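PDB 1ZVT: topoisomerase IV subunit A from Escherichia coli, which probably unlinks and relaxes DNA as the DNA-cleaving subunit of a type II topoisomerase, here represented by its C-terminal beta-pinwheel domain, which probably helps to bind DNA. Local coordinates for residues 46-51 with 56-61; 98-103 with 108-113; 148-153 with 236-241; 219-224 with 228-233; 5-10 with 25-30. One frame throughout, in Å; residues are numbered along the deposited sequence.

Interaction 1: residues 46-51 with 56-61; sequences PVVFVD and SYAIDP
Tyr57 reaches back over the neighbouring strand to put its hydroxyl on Asp51. Its CB starts beside Phe49 O, and with CG set anti to the carbonyl carbon (chi1 -52°) the ring turns toward the partner strand. CD1 then lies 3.6 Å from Phe49 O, which meets the ring at its edge and in its plane. One atom further on, CE1 comes within 3.5 Å of Asp51 OD2. At the tip Tyr57 OH donates to Asp51 OD2 over 2.7 Å, reaching the anti side of the carboxylate from 34° out of its plane. Thr79 O is a second, weak partner of the hydroxyl, while the other carboxylate oxygen, Asp51 OD1, is held by Thr53 OG1 and Arg55 N, so both carboxylate oxygens have partners. A phenylalanine in place of Tyr57 has no hydroxyl to give, which would probably leave the buried Asp51 OD2 without its mate and the carboxylate freer to turn. On the same face Ile59 CD1 packs 3.8 Å from Phe49 CE1, and Val47 stands alongside Ile59. Backbone bonds join Val47 with Ile59 and Phe49 with Tyr57 in both directions; on the other face Val48 CG2 rests against Ala58 CB at 4.1 Å. This antiparallel hairpin forms the central pair of a four-stranded blade of the beta-pinwheel.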
# COMPACT_ATOMS: atom_id res chain seq x y z
N PRO A 46 5.57 -15.25 8.08
CA PRO A 46 4.40 -14.54 8.60
C PRO A 46 3.59 -13.84 7.50
O PRO A 46 4.14 -13.51 6.44
CB PRO A 46 5.02 -13.48 9.52
CG PRO A 46 6.34 -13.20 8.88
CD PRO A 46 6.82 -14.54 8.37
N VAL A 47 2.29 -13.65 7.75
CA VAL A 47 1.48 -12.72 6.97
C VAL A 47 1.30 -11.44 7.78
O VAL A 47 1.13 -11.49 8.99
CB VAL A 47 0.11 -13.32 6.51
CG1 VAL A 47 -0.71 -13.91 7.66
CG2 VAL A 47 -0.68 -12.27 5.67
N VAL A 48 1.41 -10.30 7.10
CA VAL A 48 1.40 -9.00 7.77
C VAL A 48 0.16 -8.21 7.32
O VAL A 48 -0.24 -8.31 6.15
CB VAL A 48 2.69 -8.23 7.44
CG1 VAL A 48 2.52 -6.74 7.63
CG2 VAL A 48 3.84 -8.75 8.30
N PHE A 49 -0.42 -7.46 8.25
CA PHE A 49 -1.57 -6.59 8.02
C PHE A 49 -1.17 -5.19 8.43
O PHE A 49 -0.47 -4.98 9.44
CB PHE A 49 -2.78 -7.07 8.84
CG PHE A 49 -3.20 -8.46 8.47
CD1 PHE A 49 -2.70 -9.56 9.16
CD2 PHE A 49 -4.06 -8.67 7.39
CE1 PHE A 49 -3.06 -10.87 8.78
CE2 PHE A 49 -4.42 -9.98 7.00
CZ PHE A 49 -3.91 -11.07 7.71
N VAL A 50 -1.62 -4.21 7.66
CA VAL A 50 -1.45 -2.81 8.06
C VAL A 50 -2.84 -2.18 8.27
O VAL A 50 -3.72 -2.29 7.38
CB VAL A 50 -0.66 -2.04 7.00
CG1 VAL A 50 -0.49 -0.60 7.47
CG2 VAL A 50 0.74 -2.68 6.78
N ASP A 51 -3.05 -1.55 9.42
CA ASP A 51 -4.35 -0.90 9.69
C ASP A 51 -4.41 0.56 9.26
O ASP A 51 -3.40 1.14 8.83
CB ASP A 51 -4.84 -1.13 11.15
CG ASP A 51 -4.16 -0.23 12.18
OD1 ASP A 51 -3.57 0.81 11.83
OD2 ASP A 51 -4.25 -0.56 13.38
N SER A 56 1.27 -1.98 12.04
CA SER A 56 1.43 -3.28 11.36
C SER A 56 1.42 -4.45 12.36
O SER A 56 1.80 -4.29 13.52
CB SER A 56 2.70 -3.33 10.49
OG SER A 56 3.87 -3.26 11.29
N TYR A 57 1.00 -5.62 11.88
CA TYR A 57 0.78 -6.78 12.71
C TYR A 57 1.19 -7.99 11.92
O TYR A 57 0.92 -8.05 10.72
CB TYR A 57 -0.70 -6.95 13.04
CG TYR A 57 -1.41 -5.76 13.60
CD1 TYR A 57 -1.87 -4.74 12.77
CD2 TYR A 57 -1.69 -5.68 14.97
CE1 TYR A 57 -2.57 -3.64 13.30
CE2 TYR A 57 -2.38 -4.58 15.50
CZ TYR A 57 -2.82 -3.59 14.65
OH TYR A 57 -3.48 -2.49 15.15
N ALA A 58 1.82 -8.97 12.57
CA ALA A 58 2.12 -10.23 11.91
C ALA A 58 1.36 -11.39 12.55
O ALA A 58 1.21 -11.44 13.78
CB ALA A 58 3.60 -10.52 11.95
N ILE A 59 0.91 -12.33 11.72
CA ILE A 59 0.19 -13.52 12.19
C ILE A 59 0.87 -14.74 11.55
O ILE A 59 1.28 -14.70 10.39
CB ILE A 59 -1.31 -13.47 11.79
CG1 ILE A 59 -2.06 -12.36 12.56
CG2 ILE A 59 -2.02 -14.84 11.98
CD1 ILE A 59 -3.59 -12.30 12.25
N ASP A 60 0.99 -15.82 12.31
CA ASP A 60 1.52 -17.09 11.80
C ASP A 60 0.39 -17.84 11.08
O ASP A 60 -0.66 -18.13 11.68
CB ASP A 60 2.08 -17.90 13.00
CG ASP A 60 2.73 -19.23 12.59
OD1 ASP A 60 2.48 -19.74 11.48
OD2 ASP A 60 3.46 -19.80 13.43
N PRO A 61 0.57 -18.15 9.79
CA PRO A 61 -0.51 -18.85 9.06
C PRO A 61 -1.01 -20.14 9.73
O PRO A 61 -2.17 -20.49 9.54
CB PRO A 61 0.13 -19.16 7.70
CG PRO A 61 1.19 -18.09 7.54
CD PRO A 61 1.75 -17.91 8.93

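Interaction 2: residues 98-103 with 108-113; sequences LLMASD and FVCTFN
Met100 and Phe108 run alongside each other from the same face of the hairpin, with the methionine laid over the aromatic ring. Met100 CB sits 4.0 Å from the centroid of the Phe108 ring and 17° off its normal, a CH-pi contact over one face. Phe108 can offer that face because its CG is placed between the backbone N and the carbonyl carbon (chi1 56°). Met100 CG goes on to meet Cys110 SG at 3.6 Å, after which the methionine chain bends and leads its tip away from this strand. Cys110 CB belongs to the same cluster, in the plane of the Phe108 ring at its edge. With an alanine in place of Phe108, Met100 CB loses its aromatic cover and the methionine chain would probably be freer to turn.

The backbones form the inner hairpin of another four-stranded antiparallel blade of the pinwheel, with Leu98-Cys110 and Met100-Phe108 as hydrogen-bonded pairs. Each pair is joined by two N-H...O bonds, among them Met100 N to Phe108 O at 2.9 Å. The two short strand segments run at 133° to each other, well short of antiparallel, so the hairpin is strongly twisted.

Beyond the pairs, Leu98 CD1 reaches Phe112 CA at 3.8 Å and lies near the plane of the Phe112 ring, at its edge; Leu90, on strand 86-90 of the preceding blade, packs against both residues. On the other face, Val109 CG1 comes to 3.7 Å from Leu98 O and Leu99 CD1 to 3.8 Å from Phe108 O.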
# COMPACT_ATOMS: atom_id res chain seq x y z
N LEU A 98 10.12 -2.26 0.65
CA LEU A 98 8.75 -1.75 0.51
C LEU A 98 8.78 -0.26 0.63
O LEU A 98 9.66 0.30 1.31
CB LEU A 98 7.87 -2.27 1.66
CG LEU A 98 7.85 -3.76 1.95
CD1 LEU A 98 7.08 -4.04 3.23
CD2 LEU A 98 7.17 -4.45 0.76
N LEU A 99 7.83 0.40 -0.01
CA LEU A 99 7.65 1.84 0.18
C LEU A 99 6.43 2.07 1.07
O LEU A 99 5.31 1.69 0.69
CB LEU A 99 7.46 2.53 -1.18
CG LEU A 99 7.00 3.99 -1.22
CD1 LEU A 99 8.04 4.87 -0.52
CD2 LEU A 99 6.80 4.45 -2.67
N MET A 100 6.63 2.74 2.21
CA MET A 100 5.56 3.11 3.14
C MET A 100 5.36 4.61 3.07
O MET A 100 6.34 5.35 3.00
CB MET A 100 5.93 2.74 4.58
CG MET A 100 6.09 1.25 4.85
SD MET A 100 4.59 0.27 4.48
CE MET A 100 3.31 1.13 5.34
N ALA A 101 4.11 5.06 3.10
CA ALA A 101 3.85 6.49 2.98
C ALA A 101 2.48 6.87 3.51
O ALA A 101 1.58 6.01 3.64
CB ALA A 101 3.99 6.93 1.51
N SER A 102 2.34 8.15 3.81
CA SER A 102 1.03 8.71 4.17
C SER A 102 0.57 9.70 3.10
O SER A 102 1.38 10.25 2.32
CB SER A 102 1.11 9.42 5.52
OG SER A 102 1.87 10.61 5.39
N ASP A 103 -0.72 10.01 3.08
CA ASP A 103 -1.22 10.94 2.08
C ASP A 103 -0.90 12.40 2.41
O ASP A 103 -1.22 13.29 1.64
CB ASP A 103 -2.73 10.74 1.81
CG ASP A 103 -3.60 11.16 2.96
OD1 ASP A 103 -3.10 11.54 4.05
OD2 ASP A 103 -4.84 11.07 2.79
N PHE A 108 8.85 6.40 3.66
CA PHE A 108 10.18 5.83 3.79
C PHE A 108 10.27 4.50 3.12
O PHE A 108 9.27 3.84 2.87
CB PHE A 108 10.61 5.75 5.28
CG PHE A 108 9.65 4.97 6.17
CD1 PHE A 108 9.81 3.60 6.34
CD2 PHE A 108 8.61 5.62 6.86
CE1 PHE A 108 8.92 2.86 7.18
CE2 PHE A 108 7.74 4.90 7.68
CZ PHE A 108 7.89 3.51 7.83
N VAL A 109 11.50 4.08 2.83
CA VAL A 109 11.71 2.72 2.36
C VAL A 109 12.01 1.87 3.59
O VAL A 109 12.71 2.32 4.51
CB VAL A 109 12.89 2.65 1.36
CG1 VAL A 109 13.18 1.22 0.98
CG2 VAL A 109 12.55 3.47 0.09
N CYS A 110 11.47 0.66 3.64
CA CYS A 110 11.80 -0.28 4.72
C CYS A 110 11.84 -1.70 4.15
O CYS A 110 11.74 -1.86 2.93
CB CYS A 110 10.82 -0.20 5.89
SG CYS A 110 9.09 -0.68 5.55
N THR A 111 12.06 -2.69 5.00
CA THR A 111 11.93 -4.08 4.57
C THR A 111 10.69 -4.71 5.21
O THR A 111 10.15 -4.18 6.19
CB THR A 111 13.15 -4.94 4.97
OG1 THR A 111 13.27 -4.97 6.39
CG2 THR A 111 14.46 -4.40 4.32
N PHE A 112 10.26 -5.84 4.67
CA PHE A 112 9.10 -6.58 5.21
C PHE A 112 9.32 -6.92 6.68
O PHE A 112 8.38 -6.85 7.50
CB PHE A 112 8.90 -7.86 4.38
CG PHE A 112 7.70 -8.68 4.80
CD1 PHE A 112 6.41 -8.32 4.43
CD2 PHE A 112 7.87 -9.85 5.55
CE1 PHE A 112 5.29 -9.10 4.81
CE2 PHE A 112 6.75 -10.63 5.95
CZ PHE A 112 5.46 -10.25 5.57
N ASN A 113 10.55 -7.27 7.04
CA ASN A 113 10.87 -7.57 8.42
C ASN A 113 10.47 -6.46 9.39
O ASN A 113 10.04 -6.73 10.50
CB ASN A 113 12.35 -7.91 8.59
CG ASN A 113 12.64 -8.49 9.95
OD1 ASN A 113 13.42 -7.94 10.72
ND2 ASN A 113 11.95 -9.57 10.28

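Interaction 3: residues 148-153 with 236-241; sequences LAITQA and QRIDRV
Gln152 O accepts a hydrogen bond from water 1 at 2.7 Å, and the same water accepts one from Arg237 N at 3.0 Å. The bridge ties the end of strand 146-151, an inner strand of a pinwheel blade, to the chain leading into strand 240-244, which closes a small three-stranded antiparallel sheet. The side chain of Gln236 runs across the same stretch of backbone. Its CG, anti to the carbonyl carbon (chi1 -68°), lies 3.4 Å from Gln152 O and 3.6 Å from Ala153 O, between two successive carbonyls. The amide of Ala153 is engaged as well, its N bonding to Asp188 OD1.

Away from the water the contact becomes apolar. Ile150 points toward the 236-241 segment and Ile238 points back, the two side chains crossing at about a right angle. Met156 of the adjoining strand packs on Ile150, and Ile204 of strand 201-206 on Ile238, so this pair joins the blade to the smaller sheet. Past Ile238 the chain makes a classic beta bulge, with Asp239 and Arg240 both facing His205; Asp239 OD2 also takes a hydrogen bond from Gly207 N. Between blade and sheet, the two isoleucines meet through branch and tip: Ile150 CG2 lies 4.0 Å from Ile238 CD1.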
# COMPACT_ATOMS: atom_id res chain seq x y z
N LEU A 148 6.78 7.61 -8.37
CA LEU A 148 5.94 8.58 -9.06
C LEU A 148 4.81 8.94 -8.12
O LEU A 148 4.10 8.05 -7.62
CB LEU A 148 5.40 8.02 -10.39
CG LEU A 148 4.45 8.96 -11.13
CD1 LEU A 148 5.12 10.25 -11.59
CD2 LEU A 148 3.81 8.25 -12.31
N ALA A 149 4.71 10.23 -7.81
CA ALA A 149 3.68 10.71 -6.90
C ALA A 149 2.76 11.63 -7.66
O ALA A 149 3.22 12.45 -8.46
CB ALA A 149 4.34 11.52 -5.73
N ILE A 150 1.46 11.52 -7.39
CA ILE A 150 0.46 12.40 -8.00
C ILE A 150 -0.41 12.93 -6.87
O ILE A 150 -0.92 12.15 -6.08
CB ILE A 150 -0.47 11.64 -9.00
CG1 ILE A 150 0.40 10.91 -10.06
CG2 ILE A 150 -1.48 12.62 -9.64
CD1 ILE A 150 -0.47 10.05 -11.01
N THR A 151 -0.55 14.25 -6.78
CA THR A 151 -1.37 14.84 -5.71
C THR A 151 -2.84 15.02 -6.08
O THR A 151 -3.21 15.00 -7.27
CB THR A 151 -0.83 16.22 -5.27
OG1 THR A 151 -1.07 17.20 -6.29
CG2 THR A 151 0.67 16.16 -5.00
N GLN A 152 -3.66 15.27 -5.06
CA GLN A 152 -5.09 15.51 -5.23
C GLN A 152 -5.32 16.75 -6.11
O GLN A 152 -6.29 16.82 -6.86
CB GLN A 152 -5.69 15.70 -3.83
CG GLN A 152 -7.15 15.96 -3.72
CD GLN A 152 -7.55 16.24 -2.28
OE1 GLN A 152 -8.35 17.15 -2.01
NE2 GLN A 152 -6.97 15.48 -1.34
N ALA A 153 -4.41 17.72 -6.01
CA ALA A 153 -4.51 18.95 -6.80
C ALA A 153 -4.11 18.73 -8.25
O ALA A 153 -4.43 19.54 -9.13
CB ALA A 153 -3.68 20.09 -6.16
N GLN A 236 -7.52 15.79 -11.74
CA GLN A 236 -8.13 15.65 -10.43
C GLN A 236 -9.25 14.63 -10.54
O GLN A 236 -9.88 14.54 -11.60
CB GLN A 236 -8.73 16.98 -9.98
CG GLN A 236 -7.71 18.05 -9.71
CD GLN A 236 -8.34 19.24 -9.04
OE1 GLN A 236 -8.43 19.30 -7.81
NE2 GLN A 236 -8.81 20.17 -9.83
N ARG A 237 -9.48 13.87 -9.46
CA ARG A 237 -10.49 12.81 -9.41
C ARG A 237 -10.21 11.78 -10.49
O ARG A 237 -11.07 11.41 -11.28
CB ARG A 237 -11.93 13.35 -9.47
CG ARG A 237 -12.22 14.39 -8.35
CD ARG A 237 -13.71 14.69 -8.25
NE ARG A 237 -14.28 15.15 -9.51
CZ ARG A 237 -15.41 15.85 -9.62
NH1 ARG A 237 -16.09 16.20 -8.53
NH2 ARG A 237 -15.86 16.21 -10.81
N ILE A 238 -8.95 11.36 -10.56
CA ILE A 238 -8.57 10.28 -11.48
C ILE A 238 -9.44 9.05 -11.22
O ILE A 238 -9.61 8.64 -10.06
CB ILE A 238 -7.12 9.89 -11.24
CG1 ILE A 238 -6.20 11.03 -11.65
CG2 ILE A 238 -6.74 8.64 -12.04
CD1 ILE A 238 -4.73 10.81 -11.17
N ASP A 239 -9.98 8.45 -12.28
CA ASP A 239 -10.77 7.24 -12.09
C ASP A 239 -10.25 6.00 -12.82
O ASP A 239 -10.73 4.90 -12.56
CB ASP A 239 -12.25 7.48 -12.37
CG ASP A 239 -12.51 8.02 -13.75
OD1 ASP A 239 -11.88 7.53 -14.72
OD2 ASP A 239 -13.32 8.96 -13.86
N ARG A 240 -9.24 6.14 -13.67
CA ARG A 240 -8.62 4.93 -14.24
C ARG A 240 -7.16 5.20 -14.48
O ARG A 240 -6.83 6.26 -14.99
CB ARG A 240 -9.33 4.53 -15.56
CG ARG A 240 -8.90 3.16 -16.12
CD ARG A 240 -9.70 2.80 -17.41
NE ARG A 240 -11.16 2.74 -17.21
CZ ARG A 240 -12.02 2.28 -18.13
NH1 ARG A 240 -11.57 1.85 -19.31
NH2 ARG A 240 -13.33 2.28 -17.89
N VAL A 241 -6.29 4.25 -14.10
CA VAL A 241 -4.88 4.35 -14.41
C VAL A 241 -4.44 3.00 -14.95
O VAL A 241 -4.75 1.97 -14.37
CB VAL A 241 -4.02 4.66 -13.17
CG1 VAL A 241 -2.55 4.73 -13.55
CG2 VAL A 241 -4.44 5.99 -12.51
O HOH W 1 -8.36 15.02 -6.98

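Interaction 4: residues 219-224 with 228-233; sequences QKVTGE and RGTLMR
The backbones of Val221 and Thr230 pass with their CA atoms 6.0 Å apart, without pairing as strands. Residues 219-222 form a type I beta turn, closed by Thr222 N bonding to Gln219 O at 3.2 Å, while Thr230 begins the short strand 230-231. Both segments bond to the same strand, 155-160: Val221 and Gly223 make backbone bonds to Met158, and Thr230 makes them to Met156. Just before Thr230, Gly229 has backbone angles (phi 87°, psi 174°) at which a side chain would collide with Arg228 O.

Water carries the polar part of the contact, centred on Thr230 OG1. Set anti to the carbonyl carbon (chi1 -62°), this hydroxyl looks out toward the turn and meets two waters. Water 2 lies 2.8 Å from Thr230 OG1 and donates to Lys220 O, also at 2.8 Å. Water 3 lies 2.7 Å from Thr230 OG1 and donates to Val221 O at 3.0 Å. One hydroxyl is therefore linked to two consecutive carbonyls of the turn, each through its own water.

Direct touching is slight, carbon to carbon. Val221 CG1 comes to 4.1 Å from Thr230 CB, the two side chains meeting at a slant. Met156 packs on both Val221 and Met232. Strand 230-231 is the outermost strand of a four-stranded antiparallel sheet beside 155-160, and the solvated contact with the turn lies at the outer edge of this pinwheel blade.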
# COMPACT_ATOMS: atom_id res chain seq x y z
N GLN A 219 9.76 12.07 -18.10
CA GLN A 219 11.02 12.81 -17.89
C GLN A 219 10.72 14.27 -17.51
O GLN A 219 11.46 14.87 -16.72
CB GLN A 219 11.92 12.75 -19.14
CG GLN A 219 12.30 11.31 -19.55
CD GLN A 219 13.44 11.22 -20.57
OE1 GLN A 219 13.49 11.96 -21.57
NE2 GLN A 219 14.35 10.28 -20.33
N LYS A 220 9.63 14.80 -18.06
CA LYS A 220 9.23 16.19 -17.85
C LYS A 220 8.71 16.49 -16.44
O LYS A 220 8.66 17.65 -16.04
CB LYS A 220 8.15 16.62 -18.86
CG LYS A 220 8.49 16.39 -20.34
CD LYS A 220 9.30 17.52 -20.94
CE LYS A 220 9.76 17.18 -22.36
NZ LYS A 220 10.70 18.23 -22.86
N VAL A 221 8.28 15.46 -15.71
CA VAL A 221 7.84 15.67 -14.33
C VAL A 221 8.88 15.14 -13.33
O VAL A 221 8.61 15.09 -12.15
CB VAL A 221 6.41 15.05 -14.01
CG1 VAL A 221 5.35 15.61 -14.97
CG2 VAL A 221 6.44 13.53 -14.04
N THR A 222 10.05 14.75 -13.83
CA THR A 222 11.14 14.33 -12.95
C THR A 222 11.69 15.56 -12.21
O THR A 222 11.82 16.64 -12.79
CB THR A 222 12.20 13.54 -13.73
OG1 THR A 222 11.57 12.42 -14.35
CG2 THR A 222 13.29 13.04 -12.81
N GLY A 223 12.00 15.40 -10.93
CA GLY A 223 12.48 16.53 -10.14
C GLY A 223 13.06 16.03 -8.84
O GLY A 223 13.16 14.83 -8.61
N GLU A 224 13.45 16.97 -7.99
CA GLU A 224 14.06 16.60 -6.73
C GLU A 224 12.98 16.16 -5.76
O GLU A 224 11.93 16.78 -5.69
CB GLU A 224 14.83 17.80 -6.17
CG GLU A 224 15.69 17.49 -4.96
CD GLU A 224 17.07 16.91 -5.33
OE1 GLU A 224 17.62 17.28 -6.39
OE2 GLU A 224 17.60 16.09 -4.54
N ARG A 228 7.29 20.40 -5.11
CA ARG A 228 5.83 20.34 -5.06
C ARG A 228 5.27 19.59 -6.27
O ARG A 228 4.11 19.20 -6.25
CB ARG A 228 5.17 21.72 -4.91
CG ARG A 228 5.30 22.60 -6.08
CD ARG A 228 4.35 23.81 -5.96
NE ARG A 228 4.56 24.72 -7.06
CZ ARG A 228 3.67 25.62 -7.46
NH1 ARG A 228 2.48 25.71 -6.88
NH2 ARG A 228 3.97 26.41 -8.48
N GLY A 229 6.09 19.39 -7.30
CA GLY A 229 5.65 18.69 -8.51
C GLY A 229 5.00 19.61 -9.55
O GLY A 229 4.76 20.79 -9.27
N THR A 230 4.71 19.04 -10.72
CA THR A 230 4.27 19.80 -11.89
C THR A 230 2.76 19.68 -12.05
O THR A 230 2.23 18.58 -12.13
CB THR A 230 4.98 19.27 -13.16
OG1 THR A 230 6.38 19.48 -13.00
CG2 THR A 230 4.51 20.03 -14.40
N LEU A 231 2.07 20.82 -12.08
CA LEU A 231 0.61 20.80 -12.20
C LEU A 231 0.14 20.42 -13.61
O LEU A 231 0.59 20.99 -14.61
CB LEU A 231 0.04 22.16 -11.78
CG LEU A 231 -1.47 22.36 -11.91
CD1 LEU A 231 -2.21 21.52 -10.88
CD2 LEU A 231 -1.80 23.83 -11.73
N MET A 232 -0.76 19.44 -13.68
CA MET A 232 -1.41 19.06 -14.94
C MET A 232 -2.87 19.50 -14.85
O MET A 232 -3.62 18.98 -14.00
CB MET A 232 -1.29 17.55 -15.17
CG MET A 232 0.12 17.00 -14.94
SD MET A 232 1.00 16.36 -16.37
CE MET A 232 0.41 17.39 -17.72
N ARG A 233 -3.28 20.45 -15.70
CA ARG A 233 -4.66 20.94 -15.66
C ARG A 233 -5.65 19.80 -15.85
O ARG A 233 -5.51 19.00 -16.76
CB ARG A 233 -4.95 22.00 -16.73
CG ARG A 233 -6.07 22.95 -16.28
CD ARG A 233 -6.96 23.47 -17.41
NE ARG A 233 -6.24 24.34 -18.33
CZ ARG A 233 -6.77 24.92 -19.41
NH1 ARG A 233 -8.06 24.74 -19.71
NH2 ARG A 233 -6.02 25.69 -20.18
O HOH W 2 7.62 20.12 -15.37
O HOH W 3 7.79 17.88 -11.39

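Interaction 5: residues 5-10 with 25-30; sequences TIVLSQ and PGLNYK
Strand 5-9 and the loop 25-30 do not pair; their nearest CA atoms, those of Ser9 and Tyr29, are 7.8 Å apart, and side chains bridge the distance. Val7 and Ser9, alternate residues on one face of the strand, are met by side chains of the loop. Tyr29, its CG anti to the carbonyl carbon (chi1 -66°), brings its ring across Val7 at about a right angle. Val7 CG1 lies 3.4 Å from Tyr29 OH, near the ring plane at its edge, while the hydroxyl itself bonds to Ala24 O within the loop. Further back along the ring, Tyr29 CE2 touches Ser9 CB at 3.8 Å. Ser9 OG is engaged elsewhere, by Asp33 OD2 and Trp13 N, and Arg15 makes a cation-pi contact with the Tyr29 ring. The other branch of Val7, CG2, meets Leu27 CD1 tip to tip at 4.0 Å, and Ile22 adds to the apolar cover of Val7. In this way the long connection between strands 13-18 and 35-42 folds over one face of a four-stranded pinwheel blade, with Tyr29 and Leu27 as its inward-facing side chains.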
# COMPACT_ATOMS: atom_id res chain seq x y z
N THR A 5 -2.15 -19.76 0.69
CA THR A 5 -2.73 -18.48 0.25
C THR A 5 -3.53 -17.94 1.41
O THR A 5 -4.38 -18.65 1.95
CB THR A 5 -3.64 -18.66 -0.96
OG1 THR A 5 -2.86 -19.17 -2.04
CG2 THR A 5 -4.27 -17.32 -1.38
N ILE A 6 -3.26 -16.70 1.79
CA ILE A 6 -4.05 -16.07 2.85
C ILE A 6 -5.11 -15.19 2.17
O ILE A 6 -4.79 -14.42 1.27
CB ILE A 6 -3.19 -15.20 3.79
CG1 ILE A 6 -1.90 -15.91 4.22
CG2 ILE A 6 -4.06 -14.72 4.96
CD1 ILE A 6 -2.11 -17.29 4.88
N VAL A 7 -6.36 -15.35 2.60
CA VAL A 7 -7.49 -14.65 1.97
C VAL A 7 -8.16 -13.75 2.99
O VAL A 7 -8.51 -14.19 4.09
CB VAL A 7 -8.53 -15.67 1.44
CG1 VAL A 7 -9.74 -14.94 0.76
CG2 VAL A 7 -7.84 -16.67 0.47
N LEU A 8 -8.30 -12.48 2.62
CA LEU A 8 -8.90 -11.43 3.45
C LEU A 8 -10.23 -11.04 2.86
O LEU A 8 -10.35 -10.83 1.64
CB LEU A 8 -7.98 -10.21 3.45
CG LEU A 8 -8.47 -8.95 4.16
CD1 LEU A 8 -8.63 -9.21 5.68
CD2 LEU A 8 -7.52 -7.76 3.88
N SER A 9 -11.24 -10.93 3.71
CA SER A 9 -12.56 -10.54 3.25
C SER A 9 -12.85 -9.07 3.55
O SER A 9 -12.14 -8.42 4.33
CB SER A 9 -13.63 -11.43 3.88
OG SER A 9 -13.84 -11.06 5.23
N GLN A 10 -13.93 -8.56 2.93
CA GLN A 10 -14.32 -7.15 3.10
C GLN A 10 -14.57 -6.79 4.56
O GLN A 10 -14.24 -5.69 5.02
CB GLN A 10 -15.60 -6.87 2.29
CG GLN A 10 -15.38 -6.84 0.79
CD GLN A 10 -14.39 -5.77 0.35
OE1 GLN A 10 -14.26 -4.71 0.99
NE2 GLN A 10 -13.67 -6.05 -0.73
N PRO A 25 -11.88 -15.62 -4.65
CA PRO A 25 -13.19 -14.98 -4.69
C PRO A 25 -14.33 -16.00 -4.67
O PRO A 25 -15.44 -15.67 -4.25
CB PRO A 25 -13.15 -14.18 -5.99
CG PRO A 25 -11.70 -13.95 -6.24
CD PRO A 25 -11.07 -15.25 -5.82
N GLY A 26 -14.05 -17.24 -5.10
CA GLY A 26 -15.06 -18.30 -5.13
C GLY A 26 -15.30 -19.04 -3.83
O GLY A 26 -16.14 -19.93 -3.77
N LEU A 27 -14.56 -18.69 -2.77
CA LEU A 27 -14.76 -19.32 -1.46
C LEU A 27 -16.08 -18.90 -0.83
O LEU A 27 -16.73 -17.96 -1.28
CB LEU A 27 -13.61 -18.95 -0.53
CG LEU A 27 -12.23 -19.41 -0.97
CD1 LEU A 27 -11.16 -18.74 -0.15
CD2 LEU A 27 -12.12 -20.93 -0.86
N ASN A 28 -16.45 -19.64 0.23
CA ASN A 28 -17.60 -19.34 1.06
C ASN A 28 -17.34 -18.09 1.89
O ASN A 28 -16.31 -17.99 2.55
CB ASN A 28 -17.87 -20.56 1.95
CG ASN A 28 -19.12 -20.42 2.81
OD1 ASN A 28 -19.26 -21.11 3.83
ND2 ASN A 28 -20.04 -19.55 2.42
N TYR A 29 -18.25 -17.13 1.84
CA TYR A 29 -18.19 -15.98 2.74
C TYR A 29 -19.45 -15.94 3.57
O TYR A 29 -20.48 -16.46 3.14
CB TYR A 29 -17.98 -14.68 1.97
CG TYR A 29 -16.63 -14.68 1.30
CD1 TYR A 29 -16.47 -15.15 0.00
CD2 TYR A 29 -15.50 -14.23 1.99
CE1 TYR A 29 -15.21 -15.18 -0.61
CE2 TYR A 29 -14.24 -14.25 1.40
CZ TYR A 29 -14.11 -14.71 0.10
OH TYR A 29 -12.86 -14.75 -0.49
N LYS A 30 -19.37 -15.35 4.76
CA LYS A 30 -20.57 -15.20 5.59
C LYS A 30 -21.51 -14.19 4.93
O LYS A 30 -21.09 -13.36 4.13
CB LYS A 30 -20.20 -14.81 7.02
CG LYS A 30 -19.76 -13.38 7.18
CD LYS A 30 -19.12 -13.15 8.54
CE LYS A 30 -18.60 -11.73 8.63
NZ LYS A 30 -19.62 -10.81 9.21

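How the interactions relate
Interactions 1 and 2 are buried hairpins, each the inner strand pair of its blade, and both combine regular backbone bonding with apolar or aromatic side chains. They touch directly: Val48 CG2 packs 3.5 Å from Phe112 CZ. Interaction 5, partly buried on another blade, is purely a side-chain contact, and its strand reaches interaction 1 where Ile6 meets Val47 and Pro61. Interactions 3 and 4 lie across the chain's centre from interaction 1 and rely on bridging waters with thin apolar contact beside them. Both reach the same blade, through strands 146-151 and 230-231, and interaction 4 is nested in the loop that interaction 3 closes; Leu231 CD1 lies 3.5 Å from Ala153 O.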